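PDB 5HD9: encapsidation protein from Bacillus phage phi29, which probably hydrolyses ATP to drive viral DNA into the prohead, as the ATPase of the phage DNA packaging motor. Local coordinates for residues L2-Q7 with I25-A30; N17-A22 with R149-S154; Y48-K53 with V113-I118. All coordinates share one frame; numbering follows the deposited sequence.

Contact 1. Residues L2-Q7 with I25-A30; sequences LFYNPQ and IGKSYA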
loop_
_atom_site.group_PDB
_atom_site.type_symbol
_atom_site.label_atom_id
_atom_site.label_comp_id
_atom_site.label_asym_id
_atom_site.label_seq_id
_atom_site.Cartn_x
_atom_site.Cartn_y
_atom_site.Cartn_z
ATOM N N LEU A 2 16.323 5.931 -1.545
ATOM C CA LEU A 2 17.374 6.916 -1.773
ATOM C C LEU A 2 16.854 8.351 -1.784
ATOM O O LEU A 2 17.515 9.254 -1.271
ATOM C CB LEU A 2 18.090 6.627 -3.094
ATOM C CG LEU A 2 19.067 5.453 -3.065
ATOM C CD1 LEU A 2 19.429 5.037 -4.478
ATOM C CD2 LEU A 2 20.316 5.818 -2.276
ATOM N N PHE A 3 15.677 8.559 -2.365
ATOM C CA PHE A 3 15.170 9.913 -2.577
ATOM C C PHE A 3 13.827 10.164 -1.893
ATOM O O PHE A 3 13.491 11.316 -1.608
ATOM C CB PHE A 3 15.069 10.195 -4.078
ATOM C CG PHE A 3 16.388 10.090 -4.795
ATOM C CD1 PHE A 3 17.412 10.980 -4.517
ATOM C CD2 PHE A 3 16.609 9.100 -5.737
ATOM C CE1 PHE A 3 18.631 10.887 -5.166
ATOM C CE2 PHE A 3 17.826 9.002 -6.391
ATOM C CZ PHE A 3 18.837 9.897 -6.105
ATOM N N TYR A 4 13.068 9.102 -1.623
ATOM C CA TYR A 4 11.811 9.232 -0.882
ATOM C C TYR A 4 11.937 8.663 0.527
ATOM O O TYR A 4 12.252 7.488 0.707
ATOM C CB TYR A 4 10.658 8.535 -1.609
ATOM C CG TYR A 4 9.372 8.546 -0.805
ATOM C CD1 TYR A 4 8.625 9.709 -0.670
ATOM C CD2 TYR A 4 8.920 7.401 -0.161
ATOM C CE1 TYR A 4 7.455 9.732 0.072
ATOM C CE2 TYR A 4 7.750 7.412 0.581
ATOM C CZ TYR A 4 7.023 8.579 0.697
ATOM O OH TYR A 4 5.862 8.592 1.440
ATOM N N ASN A 5 11.684 9.513 1.518
ATOM C CA ASN A 5 11.728 9.127 2.924
ATOM C C ASN A 5 10.313 9.083 3.497
ATOM O O ASN A 5 9.698 10.131 3.688
ATOM C CB ASN A 5 12.588 10.112 3.723
ATOM C CG ASN A 5 12.798 9.675 5.162
ATOM O OD1 ASN A 5 12.223 8.684 5.619
ATOM N ND2 ASN A 5 13.626 10.420 5.888
ATOM N N PRO A 6 9.789 7.876 3.777
ATOM C CA PRO A 6 8.400 7.802 4.244
ATOM C C PRO A 6 8.223 8.161 5.718
ATOM O O PRO A 6 7.096 8.101 6.213
ATOM C CB PRO A 6 8.039 6.337 4.005
ATOM C CG PRO A 6 9.320 5.613 4.202
ATOM C CD PRO A 6 10.397 6.536 3.672
ATOM N N GLN A 7 9.305 8.524 6.403
ATOM C CA GLN A 7 9.250 8.769 7.843
ATOM C C GLN A 7 8.202 9.814 8.217
ATOM O O GLN A 7 7.403 9.592 9.126
ATOM C CB GLN A 7 10.616 9.211 8.371
ATOM C CG GLN A 7 10.628 9.498 9.874
ATOM C CD GLN A 7 11.957 10.036 10.365
ATOM O OE1 GLN A 7 12.658 9.383 11.139
ATOM N NE2 GLN A 7 12.306 11.241 9.927
ATOM N N ILE A 25 10.189 5.075 -8.681
ATOM C CA ILE A 25 11.341 4.448 -8.011
ATOM C C ILE A 25 11.024 4.181 -6.536
ATOM O O ILE A 25 10.819 3.030 -6.130
ATOM C CB ILE A 25 12.689 5.279 -8.107
ATOM C CG1 ILE A 25 13.845 4.476 -7.484
ATOM C CG2 ILE A 25 12.581 6.722 -7.526
ATOM C CD1 ILE A 25 15.055 5.307 -7.037
ATOM N N GLY A 26 10.931 5.245 -5.749
ATOM C CA GLY A 26 11.196 5.148 -4.329
ATOM C C GLY A 26 9.997 4.811 -3.481
ATOM O O GLY A 26 10.112 4.103 -2.485
ATOM N N LYS A 27 8.847 5.331 -3.886
ATOM C CA LYS A 27 7.626 5.206 -3.113
ATOM C C LYS A 27 7.239 3.733 -3.007
ATOM O O LYS A 27 7.012 3.215 -1.913
ATOM C CB LYS A 27 6.501 6.029 -3.756
ATOM C CG LYS A 27 6.579 7.542 -3.509
ATOM C CD LYS A 27 7.915 8.193 -3.901
ATOM C CE LYS A 27 8.172 8.175 -5.404
ATOM N NZ LYS A 27 9.038 9.310 -5.843
ATOM N N SER A 28 7.192 3.058 -4.150
ATOM C CA SER A 28 6.844 1.643 -4.193
ATOM C C SER A 28 7.917 0.806 -3.515
ATOM O O SER A 28 7.619 -0.130 -2.769
ATOM C CB SER A 28 6.657 1.187 -5.640
ATOM O OG SER A 28 5.532 1.818 -6.224
ATOM N N TYR A 29 9.168 1.147 -3.790
ATOM C CA TYR A 29 10.309 0.494 -3.166
ATOM C C TYR A 29 10.257 0.627 -1.646
ATOM O O TYR A 29 10.374 -0.359 -0.920
ATOM C CB TYR A 29 11.607 1.096 -3.701
ATOM C CG TYR A 29 12.863 0.486 -3.123
ATOM C CD1 TYR A 29 13.390 0.938 -1.922
ATOM C CD2 TYR A 29 13.531 -0.528 -3.791
ATOM C CE1 TYR A 29 14.540 0.386 -1.395
ATOM C CE2 TYR A 29 14.681 -1.085 -3.275
ATOM C CZ TYR A 29 15.182 -0.625 -2.078
ATOM O OH TYR A 29 16.331 -1.184 -1.569
ATOM N N ALA A 30 10.090 1.859 -1.177
ATOM C CA ALA A 30 10.041 2.143 0.251
ATOM C C ALA A 30 8.953 1.331 0.944
ATOM O O ALA A 30 9.123 0.890 2.083
ATOM C CB ALA A 30 9.813 3.629 0.484
#

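Contact 2. Residues N17-A22 with R149-S154; sequences NFVIGA and RCICLS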
loop_
_atom_site.group_PDB
_atom_site.type_symbol
_atom_site.label_atom_id
_atom_site.label_comp_id
_atom_site.label_asym_id
_atom_site.label_seq_id
_atom_site.Cartn_x
_atom_site.Cartn_y
_atom_site.Cartn_z
ATOM N N ASN A 17 -3.763 6.425 3.991
ATOM C CA ASN A 17 -2.741 7.294 3.411
ATOM C C ASN A 17 -2.706 7.180 1.892
ATOM O O ASN A 17 -2.741 6.076 1.345
ATOM C CB ASN A 17 -1.358 6.954 3.976
ATOM C CG ASN A 17 -1.311 7.012 5.490
ATOM O OD1 ASN A 17 -0.977 8.044 6.072
ATOM N ND2 ASN A 17 -1.635 5.899 6.136
ATOM N N PHE A 18 -2.637 8.328 1.221
ATOM C CA PHE A 18 -2.550 8.376 -0.236
ATOM C C PHE A 18 -1.313 9.161 -0.668
ATOM O O PHE A 18 -1.233 10.366 -0.448
ATOM C CB PHE A 18 -3.806 9.015 -0.836
ATOM C CG PHE A 18 -5.093 8.417 -0.337
ATOM C CD1 PHE A 18 -5.733 8.945 0.770
ATOM C CD2 PHE A 18 -5.668 7.335 -0.982
ATOM C CE1 PHE A 18 -6.918 8.403 1.231
ATOM C CE2 PHE A 18 -6.854 6.788 -0.523
ATOM C CZ PHE A 18 -7.478 7.327 0.585
ATOM N N VAL A 19 -0.352 8.473 -1.280
ATOM C CA VAL A 19 0.835 9.125 -1.824
ATOM C C VAL A 19 0.711 9.167 -3.343
ATOM O O VAL A 19 0.676 8.121 -3.997
ATOM C CB VAL A 19 2.128 8.400 -1.415
ATOM C CG1 VAL A 19 3.343 9.247 -1.765
ATOM C CG2 VAL A 19 2.114 8.090 0.080
ATOM N N ILE A 20 0.637 10.373 -3.897
ATOM C CA ILE A 20 0.313 10.545 -5.310
ATOM C C ILE A 20 1.310 11.451 -6.022
ATOM O O ILE A 20 2.119 12.129 -5.388
ATOM C CB ILE A 20 -1.113 11.107 -5.483
ATOM C CG1 ILE A 20 -1.222 12.510 -4.873
ATOM C CG2 ILE A 20 -2.124 10.155 -4.847
ATOM C CD1 ILE A 20 -2.573 13.168 -5.083
ATOM N N GLY A 21 1.246 11.452 -7.349
ATOM C CA GLY A 21 2.229 12.142 -8.160
ATOM C C GLY A 21 3.573 11.448 -8.068
ATOM O O GLY A 21 4.584 11.961 -8.548
ATOM N N ALA A 22 3.575 10.277 -7.438
ATOM C CA ALA A 22 4.793 9.520 -7.190
ATOM C C ALA A 22 5.489 9.170 -8.494
ATOM O O ALA A 22 4.988 8.373 -9.280
ATOM C CB ALA A 22 4.472 8.251 -6.404
ATOM N N ARG A 149 -2.024 0.861 9.324
ATOM C CA ARG A 149 -2.183 1.847 8.271
ATOM C C ARG A 149 -2.312 1.210 6.901
ATOM O O ARG A 149 -1.669 0.203 6.597
ATOM C CB ARG A 149 -1.008 2.826 8.277
ATOM C CG ARG A 149 0.290 2.252 7.749
ATOM C CD ARG A 149 1.486 2.913 8.410
ATOM N NE ARG A 149 1.758 2.327 9.724
ATOM C CZ ARG A 149 1.816 2.996 10.876
ATOM N NH1 ARG A 149 1.630 4.316 10.928
ATOM N NH2 ARG A 149 2.070 2.331 11.994
ATOM N N CYS A 150 -3.180 1.808 6.097
ATOM C CA CYS A 150 -3.301 1.477 4.693
ATOM C C CYS A 150 -2.646 2.605 3.918
ATOM O O CYS A 150 -2.939 3.779 4.160
ATOM C CB CYS A 150 -4.764 1.301 4.290
ATOM S SG CYS A 150 -5.001 0.895 2.547
ATOM N N ILE A 151 -1.743 2.251 3.011
ATOM C CA ILE A 151 -1.025 3.237 2.215
ATOM C C ILE A 151 -1.271 2.973 0.734
ATOM O O ILE A 151 -0.890 1.930 0.204
ATOM C CB ILE A 151 0.483 3.217 2.521
ATOM C CG1 ILE A 151 0.720 3.491 4.010
ATOM C CG2 ILE A 151 1.210 4.265 1.692
ATOM C CD1 ILE A 151 1.957 2.852 4.561
ATOM N N CYS A 152 -1.926 3.929 0.083
ATOM C CA CYS A 152 -2.257 3.819 -1.331
ATOM C C CYS A 152 -1.301 4.673 -2.156
ATOM O O CYS A 152 -1.085 5.842 -1.843
ATOM C CB CYS A 152 -3.706 4.244 -1.572
ATOM S SG CYS A 152 -4.898 3.327 -0.560
ATOM N N LEU A 153 -0.731 4.078 -3.202
ATOM C CA LEU A 153 0.263 4.747 -4.035
ATOM C C LEU A 153 -0.211 4.900 -5.477
ATOM O O LEU A 153 -0.896 4.027 -6.013
ATOM C CB LEU A 153 1.580 3.969 -4.029
ATOM C CG LEU A 153 2.118 3.454 -2.694
ATOM C CD1 LEU A 153 3.273 2.504 -2.953
ATOM C CD2 LEU A 153 2.559 4.605 -1.804
ATOM N N SER A 154 0.178 6.003 -6.107
ATOM C CA SER A 154 -0.100 6.208 -7.525
ATOM C C SER A 154 0.883 7.186 -8.149
ATOM O O SER A 154 1.306 8.150 -7.508
ATOM C CB SER A 154 -1.528 6.717 -7.728
ATOM O OG SER A 154 -1.772 6.995 -9.096
#

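Contact 3. Residues Y48-K53 with V113-I118; sequences YVRRYK and VFDEFI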
loop_
_atom_site.group_PDB
_atom_site.type_symbol
_atom_site.label_atom_id
_atom_site.label_comp_id
_atom_site.label_asym_id
_atom_site.label_seq_id
_atom_site.Cartn_x
_atom_site.Cartn_y
_atom_site.Cartn_z
ATOM N N TYR A 48 -0.320 -6.743 0.269
ATOM C CA TYR A 48 -0.071 -5.994 -0.953
ATOM C C TYR A 48 -1.305 -6.122 -1.839
ATOM O O TYR A 48 -1.648 -7.217 -2.289
ATOM C CB TYR A 48 1.185 -6.519 -1.653
ATOM C CG TYR A 48 1.573 -5.799 -2.926
ATOM C CD1 TYR A 48 1.941 -4.462 -2.909
ATOM C CD2 TYR A 48 1.605 -6.471 -4.141
ATOM C CE1 TYR A 48 2.307 -3.808 -4.073
ATOM C CE2 TYR A 48 1.970 -5.828 -5.305
ATOM C CZ TYR A 48 2.322 -4.499 -5.267
ATOM O OH TYR A 48 2.687 -3.860 -6.429
ATOM N N VAL A 49 -1.983 -5.004 -2.062
ATOM C CA VAL A 49 -3.218 -4.995 -2.832
ATOM C C VAL A 49 -2.997 -4.368 -4.200
ATOM O O VAL A 49 -2.349 -3.327 -4.330
ATOM C CB VAL A 49 -4.336 -4.226 -2.095
ATOM C CG1 VAL A 49 -5.628 -4.219 -2.910
ATOM C CG2 VAL A 49 -4.579 -4.836 -0.722
ATOM N N ARG A 50 -3.526 -5.035 -5.217
ATOM C CA ARG A 50 -3.671 -4.461 -6.545
ATOM C C ARG A 50 -5.127 -4.651 -6.944
ATOM O O ARG A 50 -5.796 -5.542 -6.426
ATOM C CB ARG A 50 -2.720 -5.125 -7.544
ATOM C CG ARG A 50 -1.241 -4.981 -7.181
ATOM C CD ARG A 50 -0.782 -3.530 -7.244
ATOM N NE ARG A 50 -0.860 -3.001 -8.605
ATOM C CZ ARG A 50 0.145 -3.001 -9.478
ATOM N NH1 ARG A 50 1.336 -3.491 -9.149
ATOM N NH2 ARG A 50 -0.041 -2.505 -10.692
ATOM N N ARG A 51 -5.626 -3.809 -7.840
ATOM C CA ARG A 51 -7.046 -3.826 -8.176
ATOM C C ARG A 51 -7.454 -5.112 -8.883
ATOM O O ARG A 51 -8.416 -5.773 -8.481
ATOM C CB ARG A 51 -7.398 -2.622 -9.048
ATOM C CG ARG A 51 -8.841 -2.604 -9.520
ATOM C CD ARG A 51 -9.199 -1.271 -10.152
ATOM N NE ARG A 51 -9.236 -0.208 -9.151
ATOM C CZ ARG A 51 -8.246 0.648 -8.905
ATOM N NH1 ARG A 51 -7.115 0.607 -9.598
ATOM N NH2 ARG A 51 -8.396 1.560 -7.956
ATOM N N TYR A 52 -6.716 -5.463 -9.933
ATOM C CA TYR A 52 -7.061 -6.608 -10.767
ATOM C C TYR A 52 -5.953 -7.659 -10.794
ATOM O O TYR A 52 -4.781 -7.356 -10.571
ATOM C CB TYR A 52 -7.378 -6.140 -12.189
ATOM C CG TYR A 52 -8.602 -5.257 -12.279
ATOM C CD1 TYR A 52 -9.833 -5.695 -11.806
ATOM C CD2 TYR A 52 -8.534 -3.994 -12.853
ATOM C CE1 TYR A 52 -10.956 -4.894 -11.887
ATOM C CE2 TYR A 52 -9.652 -3.187 -12.938
ATOM C CZ TYR A 52 -10.861 -3.642 -12.454
ATOM O OH TYR A 52 -11.979 -2.842 -12.537
ATOM N N LYS A 53 -6.345 -8.895 -11.080
ATOM C CA LYS A 53 -5.430 -10.036 -11.089
ATOM C C LYS A 53 -4.203 -9.890 -12.000
ATOM O O LYS A 53 -3.103 -10.276 -11.606
ATOM C CB LYS A 53 -6.195 -11.301 -11.489
ATOM C CG LYS A 53 -7.215 -11.739 -10.458
ATOM C CD LYS A 53 -7.856 -13.059 -10.840
ATOM C CE LYS A 53 -8.222 -13.864 -9.606
ATOM N NZ LYS A 53 -8.934 -15.135 -9.934
ATOM N N VAL A 113 -0.583 -2.135 1.641
ATOM C CA VAL A 113 -0.072 -1.295 0.566
ATOM C C VAL A 113 -0.858 -1.554 -0.714
ATOM O O VAL A 113 -0.837 -2.652 -1.268
ATOM C CB VAL A 113 1.425 -1.534 0.323
ATOM C CG1 VAL A 113 1.934 -0.650 -0.810
ATOM C CG2 VAL A 113 2.206 -1.254 1.598
ATOM N N PHE A 114 -1.558 -0.519 -1.164
ATOM C CA PHE A 114 -2.389 -0.580 -2.355
ATOM C C PHE A 114 -1.717 0.239 -3.447
ATOM O O PHE A 114 -1.892 1.451 -3.518
ATOM C CB PHE A 114 -3.795 -0.055 -2.043
ATOM C CG PHE A 114 -4.792 -0.217 -3.164
ATOM C CD1 PHE A 114 -4.420 -0.708 -4.409
ATOM C CD2 PHE A 114 -6.115 0.131 -2.961
ATOM C CE1 PHE A 114 -5.351 -0.844 -5.427
ATOM C CE2 PHE A 114 -7.050 -0.003 -3.976
ATOM C CZ PHE A 114 -6.667 -0.491 -5.208
ATOM N N ASP A 115 -0.945 -0.427 -4.297
ATOM C CA ASP A 115 -0.182 0.274 -5.319
ATOM C C ASP A 115 -1.035 0.527 -6.559
ATOM O O ASP A 115 -1.901 -0.282 -6.906
ATOM C CB ASP A 115 1.074 -0.517 -5.684
ATOM C CG ASP A 115 2.125 0.336 -6.373
ATOM O OD1 ASP A 115 1.914 1.559 -6.521
ATOM O OD2 ASP A 115 3.177 -0.215 -6.757
ATOM N N GLU A 116 -0.779 1.662 -7.209
ATOM C CA GLU A 116 -1.500 2.078 -8.408
ATOM C C GLU A 116 -3.015 2.103 -8.192
ATOM O O GLU A 116 -3.769 1.520 -8.971
ATOM C CB GLU A 116 -1.144 1.158 -9.577
ATOM C CG GLU A 116 0.357 1.050 -9.818
ATOM C CD GLU A 116 0.709 0.406 -11.147
ATOM O OE1 GLU A 116 -0.195 0.218 -11.988
ATOM O OE2 GLU A 116 1.900 0.088 -11.348
ATOM N N PHE A 117 -3.451 2.803 -7.147
ATOM C CA PHE A 117 -4.858 2.789 -6.741
ATOM C C PHE A 117 -5.749 3.695 -7.589
ATOM O O PHE A 117 -6.975 3.637 -7.487
ATOM C CB PHE A 117 -4.986 3.192 -5.270
ATOM C CG PHE A 117 -4.922 4.680 -5.033
ATOM C CD1 PHE A 117 -3.702 5.330 -4.938
ATOM C CD2 PHE A 117 -6.084 5.425 -4.894
ATOM C CE1 PHE A 117 -3.642 6.693 -4.717
ATOM C CE2 PHE A 117 -6.030 6.792 -4.670
ATOM C CZ PHE A 117 -4.806 7.424 -4.581
ATOM N N ILE A 118 -5.138 4.541 -8.411
ATOM C CA ILE A 118 -5.890 5.379 -9.339
ATOM C C ILE A 118 -5.907 4.711 -10.709
ATOM O O ILE A 118 -4.848 4.382 -11.248
ATOM C CB ILE A 118 -5.280 6.795 -9.456
ATOM C CG1 ILE A 118 -5.347 7.519 -8.109
ATOM C CG2 ILE A 118 -6.009 7.609 -10.526
ATOM C CD1 ILE A 118 -4.576 8.828 -8.073
HETATM O O HOH W 1 4.721 -1.919 -5.787
HETATM O O HOH W 2 -3.687 -1.752 -8.591
#

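Contact 1. Residues L2-Q7 with I25-A30
K27 lies folded across the ring of Y4, and its aliphatic chain, not its amine, makes the contact. Its CB leads to CG, which sits above the middle of the tyrosine ring. The next carbon, CD, comes closest, 3.4 Å from Y4 CG and also against Y4 CB, in a CH-pi contact over the face, with CD 3.9 Å from the ring centroid. From CE the chain leaves the ring, and NZ is hydrogen-bonded to the carbonyl of R23, in the probable P-loop, and to S190 OG, near the C-terminal end of the chain. Two bends, at chi2 (54°) and chi3 (67°), produce this curl, and the two side chains cross at about a right angle. Y4 meets A30 at its ring edge, CD2 lying 3.9 Å from A30 CB in the plane of the ring. Beyond the ring, Y4 OH is hydrogen-bonded to E186, which ties the tyrosine to strand 183-186 as well. P6 extends the apolar patch, its CG 4.2 Å from the methyl CB of A30. On the other side of Y4 along the chain, F3 brings CD2 to 4.3 Å from I25 CD1, edge-on and near the solvent. N5 faces away from the helix; its OD1 accepts a capping bond from Q7 N where helix 7-11 starts. The N-terminal segment thus packs by apolar contacts against the first turn of helix 26-42. G26, K27 and S28, at the start of that helix, fit a strand-loop-helix Walker A P-loop, consistent with the ASCE ATPase fold.

Contact 2. Residues N17-A22 with R149-S154
The F18 ring meets C152 obliquely: CD2 lies 3.7 Å from C152 CB, and SG is 4.8 Å from the ring centroid in a sulfur-aromatic contact. F164 meets the same ring edge-to-face, and F117 packs against it with the planes at about 45°. The other flat group, the N17 amide, has C150 O near its plane and directs ND2 to it over 3.2 Å. That donor stands well above the carbonyl plane of C150, whereas the backbone N lies nearly in line with the C=O bond, though its own N-H is bent away from the oxygen (135°), so two donors of one residue grip a single oxygen. With CG beside the backbone N (chi1 -55°), the amide stays close enough to its own N-H for this double grip; ND2 also donates to the carbonyl of R14. On the sheet face that carries N17, V19 and L153 run side by side, V19 CB 3.8 Å from L153 CD2, and I151 lies next to them.

The backbones pair in parallel, N17 with I151, F18 with C152 and V19 with L153. The bonds C152 N to N17 O (2.6 Å), V19 N to C152 O and S154 N to V19 O follow in ladder order. Past the strands, A22 N donates to S154 O in the carbonyl plane, on a lone pair, at 3.1 Å, holding the start of the loop after strand 16-19 against the end of strand 149-153. Neighbouring parallel strands with a probable Walker A loop leaving the tip of one are characteristic of the central sheet of P-loop ASCE ATPases.

Contact 3. Residues Y48-K53 with V113-I118
V49 and F114 cross at the centre of the contact, with V49 CG1 over one face of the phenylalanine ring, 4.1 Å from its centroid and 13° off the normal. The opposite face is filled by F117 CB, so the ring is sandwiched between the neighbouring strand and its own chain. Its CZ lies over a face of the R51 guanidinium. R51 is extended from CG, which stands anti to the backbone N (chi1 176°), and then bends at chi3; this carries NH2 to F117 O, a 2.6 Å hydrogen bond that is near the guanidinium plane but comes from above the carbonyl plane. NH2 also forms a salt bridge with E130 of helix 130-141.

R50 takes the other side. Bent twice, it lies alongside D115, pointing the same way, with the guanidinium and carboxylate planes 55° apart and no N-H aimed at the acid. It crosses E116 instead, whose CG is over a guanidinium face and whose OE1 makes a salt bridge with NH2 at 3.0 Å; E55 is a second acidic partner of that nitrogen. R50 NH1 donates to Y48 OH over 3.1 Å, linking the arginine to the tyrosine. Between Y48 OH and D115 OD2, 3.7 Å apart, a water bridges and donates to the carboxylate at 2.5 Å. A second water accepts from R50 NE and R51 N. D115 OD2 is also hydrogen-bonded to S28 of the probable Walker A loop.

The strands are parallel, Y48 beside V113 and V49 beside F114, joined by V49 N to V113 O at 2.7 Å. An acidic pair, D115 and E116, at the end of a largely hydrophobic strand, with D115 touching the probable P-loop, is consistent with the Walker B site of an ASCE ATPase.

How the contacts relate
Starting at the N terminus, contact 1 closes the first loop, laying residues 2-7 on helix 26-42 after the chain has run through helix 7-11 and strand 16-19. Contact 2 crosses it: residues 17-22 fall inside that loop, while their partners 149-154 come far later. Contact 3 opens after contact 1 has closed and nests within the long loop of contact 2. Strand 149-153 lies between strands 16-19 and 109-115, so contacts 2 and 3 build adjacent parts of one parallel region, their centres about 10 Å apart. Contact 1 adds the helix and the N-terminal segment, with K27 packing on A22 and S28 on L153 of contact 2.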